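Local atomic coordinates of EDTA monooxygenase (EDTA-degrading bacterium BNC1, PDB entry 5DQP), a protein that catalyses the oxygenation of EDTA in bacterial EDTA degradation, probably as a luciferase-like enzyme that works with FMN and a partner flavin reductase. Residues E43-R47 / G48-A52; P386-P389 / D390-I394. All coordinates share one frame; numbering follows the deposited sequence.

Interaction 1: E43-R47 / G48-A52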
loop_
_atom_site.group_PDB
_atom_site.type_symbol
_atom_site.label_atom_id
_atom_site.label_comp_id
_atom_site.label_asym_id
_atom_site.label_seq_id
_atom_site.Cartn_x
_atom_site.Cartn_y
_atom_site.Cartn_z
ATOM N N GLU A 43 17.696 -0.378 -5.626
ATOM C CA GLU A 43 18.905 0.440 -5.762
ATOM C C GLU A 43 19.817 -0.084 -6.877
ATOM O O GLU A 43 20.515 0.703 -7.529
ATOM C CB GLU A 43 19.664 0.497 -4.431
ATOM C CG GLU A 43 19.089 1.454 -3.350
ATOM C CD GLU A 43 19.348 2.975 -3.596
ATOM O OE1 GLU A 43 19.011 3.780 -2.689
ATOM O OE2 GLU A 43 19.874 3.376 -4.671
ATOM N N ILE A 44 19.835 -1.398 -7.119
ATOM C CA ILE A 44 20.550 -1.907 -8.287
ATOM C C ILE A 44 19.894 -1.409 -9.575
ATOM O O ILE A 44 20.574 -0.942 -10.494
ATOM C CB ILE A 44 20.635 -3.443 -8.240
ATOM C CG1 ILE A 44 21.643 -3.881 -7.167
ATOM C CG2 ILE A 44 20.991 -4.027 -9.626
ATOM C CD1 ILE A 44 21.509 -5.370 -6.801
ATOM N N ALA A 45 18.565 -1.500 -9.669
ATOM C CA ALA A 45 17.893 -1.007 -10.870
ATOM C C ALA A 45 18.094 0.499 -11.030
ATOM O O ALA A 45 18.274 0.996 -12.148
ATOM C CB ALA A 45 16.401 -1.365 -10.822
ATOM N N ARG A 46 18.088 1.240 -9.921
ATOM C CA ARG A 46 18.318 2.686 -9.991
ATOM C C ARG A 46 19.702 3.005 -10.548
ATOM O O ARG A 46 19.852 3.893 -11.400
ATOM C CB ARG A 46 18.152 3.304 -8.604
ATOM C CG ARG A 46 18.210 4.832 -8.566
ATOM C CD ARG A 46 18.392 5.287 -7.110
ATOM N NE ARG A 46 18.935 6.628 -7.040
ATOM C CZ ARG A 46 20.220 6.923 -7.201
ATOM N NH1 ARG A 46 21.106 5.961 -7.449
ATOM N NH2 ARG A 46 20.615 8.189 -7.122
ATOM N N ARG A 47 20.721 2.276 -10.086
ATOM C CA ARG A 47 22.077 2.443 -10.614
ATOM C C ARG A 47 22.140 2.164 -12.122
ATOM O O ARG A 47 22.888 2.837 -12.842
ATOM C CB ARG A 47 23.053 1.541 -9.851
ATOM C CG ARG A 47 24.459 1.482 -10.469
ATOM C CD ARG A 47 25.431 0.672 -9.608
ATOM N NE ARG A 47 25.471 -0.751 -9.970
ATOM C CZ ARG A 47 25.095 -1.742 -9.169
ATOM N NH1 ARG A 47 24.657 -1.482 -7.942
ATOM N NH2 ARG A 47 25.172 -2.998 -9.589
ATOM N N GLY A 48 21.337 1.226 -12.623
ATOM C CA GLY A 48 21.233 1.004 -14.052
ATOM C C GLY A 48 20.356 1.967 -14.819
ATOM O O GLY A 48 20.266 1.853 -16.050
ATOM N N ARG A 49 19.721 2.929 -14.140
ATOM C CA ARG A 49 18.716 3.805 -14.754
ATOM C C ARG A 49 17.519 3.033 -15.311
ATOM O O ARG A 49 16.864 3.479 -16.261
ATOM C CB ARG A 49 19.318 4.666 -15.867
ATOM C CG ARG A 49 20.574 5.412 -15.492
ATOM C CD ARG A 49 20.428 6.192 -14.188
ATOM N NE ARG A 49 21.694 6.844 -13.851
ATOM C CZ ARG A 49 22.275 6.822 -12.656
ATOM N NH1 ARG A 49 21.723 6.172 -11.635
ATOM N NH2 ARG A 49 23.420 7.468 -12.485
ATOM N N ILE A 50 17.220 1.857 -14.760
ATOM C CA ILE A 50 15.983 1.192 -15.144
ATOM C C ILE A 50 14.839 2.175 -14.950
ATOM O O ILE A 50 14.845 2.975 -14.009
ATOM C CB ILE A 50 15.791 -0.100 -14.329
ATOM C CG1 ILE A 50 16.968 -1.058 -14.562
ATOM C CG2 ILE A 50 14.501 -0.799 -14.718
ATOM C CD1 ILE A 50 17.366 -1.291 -16.025
ATOM N N ASP A 51 13.861 2.157 -15.866
ATOM C CA ASP A 51 12.799 3.150 -15.774
ATOM C C ASP A 51 11.870 2.879 -14.594
ATOM O O ASP A 51 11.451 3.821 -13.914
ATOM C CB ASP A 51 12.019 3.216 -17.079
ATOM C CG ASP A 51 12.876 3.715 -18.215
ATOM O OD1 ASP A 51 13.268 4.904 -18.171
ATOM O OD2 ASP A 51 13.187 2.914 -19.121
ATOM N N ALA A 52 11.545 1.615 -14.322
ATOM C CA ALA A 52 10.672 1.310 -13.188
ATOM C C ALA A 52 10.866 -0.141 -12.764
ATOM O O ALA A 52 11.249 -0.986 -13.577
ATOM C CB ALA A 52 9.194 1.555 -13.535
#

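Interaction 2: P386-P389 / D390-I394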
loop_
_atom_site.group_PDB
_atom_site.type_symbol
_atom_site.label_atom_id
_atom_site.label_comp_id
_atom_site.label_asym_id
_atom_site.label_seq_id
_atom_site.Cartn_x
_atom_site.Cartn_y
_atom_site.Cartn_z
ATOM N N PRO A 386 15.948 -14.305 -13.033
ATOM C CA PRO A 386 15.730 -15.630 -12.424
ATOM C C PRO A 386 16.068 -15.670 -10.946
ATOM O O PRO A 386 15.463 -16.452 -10.203
ATOM C CB PRO A 386 16.655 -16.555 -13.236
ATOM C CG PRO A 386 17.692 -15.660 -13.823
ATOM C CD PRO A 386 16.994 -14.333 -14.070
ATOM N N LEU A 387 17.025 -14.868 -10.505
ATOM C CA LEU A 387 17.397 -14.765 -9.098
ATOM C C LEU A 387 17.547 -13.291 -8.756
ATOM O O LEU A 387 18.243 -12.564 -9.473
ATOM C CB LEU A 387 18.713 -15.503 -8.808
ATOM C CG LEU A 387 19.244 -15.357 -7.378
ATOM C CD1 LEU A 387 18.207 -15.835 -6.345
ATOM C CD2 LEU A 387 20.578 -16.110 -7.219
ATOM N N LEU A 388 16.888 -12.857 -7.675
ATOM C CA LEU A 388 17.043 -11.492 -7.147
ATOM C C LEU A 388 17.815 -11.513 -5.830
ATOM O O LEU A 388 17.594 -12.388 -4.995
ATOM C CB LEU A 388 15.668 -10.819 -6.955
ATOM C CG LEU A 388 14.987 -10.495 -8.297
ATOM C CD1 LEU A 388 13.518 -10.100 -8.164
ATOM C CD2 LEU A 388 15.782 -9.366 -8.936
ATOM N N PRO A 389 18.727 -10.544 -5.632
ATOM C CA PRO A 389 19.110 -9.501 -6.588
ATOM C C PRO A 389 20.159 -9.925 -7.616
ATOM O O PRO A 389 20.382 -9.169 -8.573
ATOM C CB PRO A 389 19.682 -8.398 -5.684
ATOM C CG PRO A 389 20.171 -9.102 -4.503
ATOM C CD PRO A 389 19.192 -10.228 -4.269
ATOM N N ASP A 390 20.761 -11.109 -7.417
ATOM C CA ASP A 390 22.015 -11.458 -8.088
ATOM C C ASP A 390 21.923 -11.297 -9.600
ATOM O O ASP A 390 22.821 -10.716 -10.217
ATOM C CB ASP A 390 22.448 -12.896 -7.736
ATOM C CG ASP A 390 22.768 -13.084 -6.230
ATOM O OD1 ASP A 390 22.104 -12.441 -5.390
ATOM O OD2 ASP A 390 23.666 -13.890 -5.876
ATOM N N ALA A 391 20.856 -11.826 -10.225
ATOM C CA ALA A 391 20.791 -11.803 -11.691
ATOM C C ALA A 391 20.430 -10.427 -12.219
ATOM O O ALA A 391 20.840 -10.062 -13.326
ATOM C CB ALA A 391 19.801 -12.828 -12.235
ATOM N N LEU A 392 19.692 -9.632 -11.449
ATOM C CA LEU A 392 19.487 -8.265 -11.896
ATOM C C LEU A 392 20.786 -7.485 -11.800
ATOM O O LEU A 392 21.054 -6.619 -12.632
ATOM C CB LEU A 392 18.377 -7.596 -11.092
ATOM C CG LEU A 392 17.934 -6.194 -11.491
ATOM C CD1 LEU A 392 17.448 -6.232 -12.937
ATOM C CD2 LEU A 392 16.820 -5.777 -10.530
ATOM N N GLU A 393 21.605 -7.783 -10.797
ATOM C CA GLU A 393 22.906 -7.127 -10.687
ATOM C C GLU A 393 23.771 -7.416 -11.922
ATOM O O GLU A 393 24.407 -6.511 -12.484
ATOM C CB GLU A 393 23.574 -7.585 -9.382
ATOM C CG GLU A 393 24.867 -6.874 -8.978
ATOM C CD GLU A 393 25.287 -7.180 -7.524
ATOM O OE1 GLU A 393 24.516 -7.838 -6.768
ATOM O OE2 GLU A 393 26.404 -6.761 -7.137
ATOM N N ILE A 394 23.768 -8.668 -12.383
ATOM C CA ILE A 394 24.465 -9.026 -13.621
ATOM C C ILE A 394 23.900 -8.246 -14.803
ATOM O O ILE A 394 24.649 -7.723 -15.635
ATOM C CB ILE A 394 24.367 -10.545 -13.866
ATOM C CG1 ILE A 394 25.023 -11.318 -12.727
ATOM C CG2 ILE A 394 25.015 -10.937 -15.206
ATOM C CD1 ILE A 394 26.498 -11.030 -12.570
HETATM O O HOH W 1 19.819 -14.061 -3.939
#

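Interaction 1: E43-R47 / G48-A52
The backbone of R49 and I50 folds back on the carbonyls of A45 and R46 in a Schellman motif, which ends helix 35-47 and leads the chain into strand 52-55 of what is, by family, a TIM barrel. Among the backbone bonds, G48 N donates to I44 O (3.1 Å), continuing the helical pattern for one more residue. R49 then leaves the helix with positive phi (60°). This bend swings I50 N back to A45 O (2.9 Å) and R49 N to R46 O (2.9 Å), the two bonds that define the motif.

The apolar part faces the barrel strand 7-11. I50 directs its CB at A45, and the CB atoms of the two residues meet at 3.8 Å, with I50 CG1 equally near the alanine methyl. The branch reaches there because CG1 lies anti to the carbonyl carbon (chi1 -59°). S10 of that strand touches both residues, and V400 of helix 390-405 adds to the cover of I50.

Charged groups make up the rest. R46 NH1 and R49 NH1 lie 4.2 Å apart. The repulsion of these like charges is probably eased by D88, bound at R46 NE, and by E43, in a long salt bridge to R46. R47 instead reaches D397 of helix 390-405. The R49 chain bends at chi2 (-50°) and curls back over the helix end, with NE bound to R411 O and R47 O over one guanidinium face. Its NH1 donates to R46 O at 3.0 Å, arriving from the face of that carbonyl opposite R49 N, so one oxygen is gripped by two donors of the same residue.

Interaction 2: P386-P389 / D390-I394
L387 O accepts from A391 N (2.8 Å) and P389 O from E393 N (2.9 Å), two backbone bonds that carry the loop P386-P389 into the first turn of helix 390-405. A cis peptide precedes P389 and folds the chain sharply just before the helix.

Apolar side chains of the loop pack on the first turn of the helix. P386 sets CD against the A391 methyl, CB (3.7 Å), while L388 CD2 reaches L392 CB (3.8 Å), the two leucines crossing at a slant. L387 runs alongside D390, its CD2 at 3.8 Å from D390 CB; the leucine takes this line with CG anti to the backbone N (chi1 175°). The P389 ring lies across D390, its CD 3.8 Å from D390 OD1. A water donates to both L388 O (3.0 Å) and D390 OD1 (3.2 Å), linking carbonyl and carboxylate across P389.

An alanine here lacks CG and CD, which would probably lose this contact with the carboxylate and the preference for the cis bond, so that the L388 carbonyl could turn away from the water.

D390 also forms a salt bridge with R26. Its negative charge would be expected to interact favourably with the positive, N-terminal end of the helix dipole, with R26 balancing the charge.

Overall arrangement
Interaction 1 closes one helix and interaction 2 opens another, and the two helices, 35-47 and 390-405, pack side by side, leaving the contact centres about 13 Å apart. I44 is the main link: its CD1 lies 3.7 Å from P389 CB and its CG2 3.8 Å from E393 CA. The aliphatic part of E393 also meets R47, E393 CG to R47 NH2 at 3.9 Å. Beneath them, strand 7-11 pairs in parallel with both 52-55 and 380-383, so 43-52 leads into, and 386-394 follows, the two strands that flank 7-11. Both lie away from the predicted FMN-binding residues D57, T94, H143, Y147 and S216, joining helices on the outer layer of the barrel.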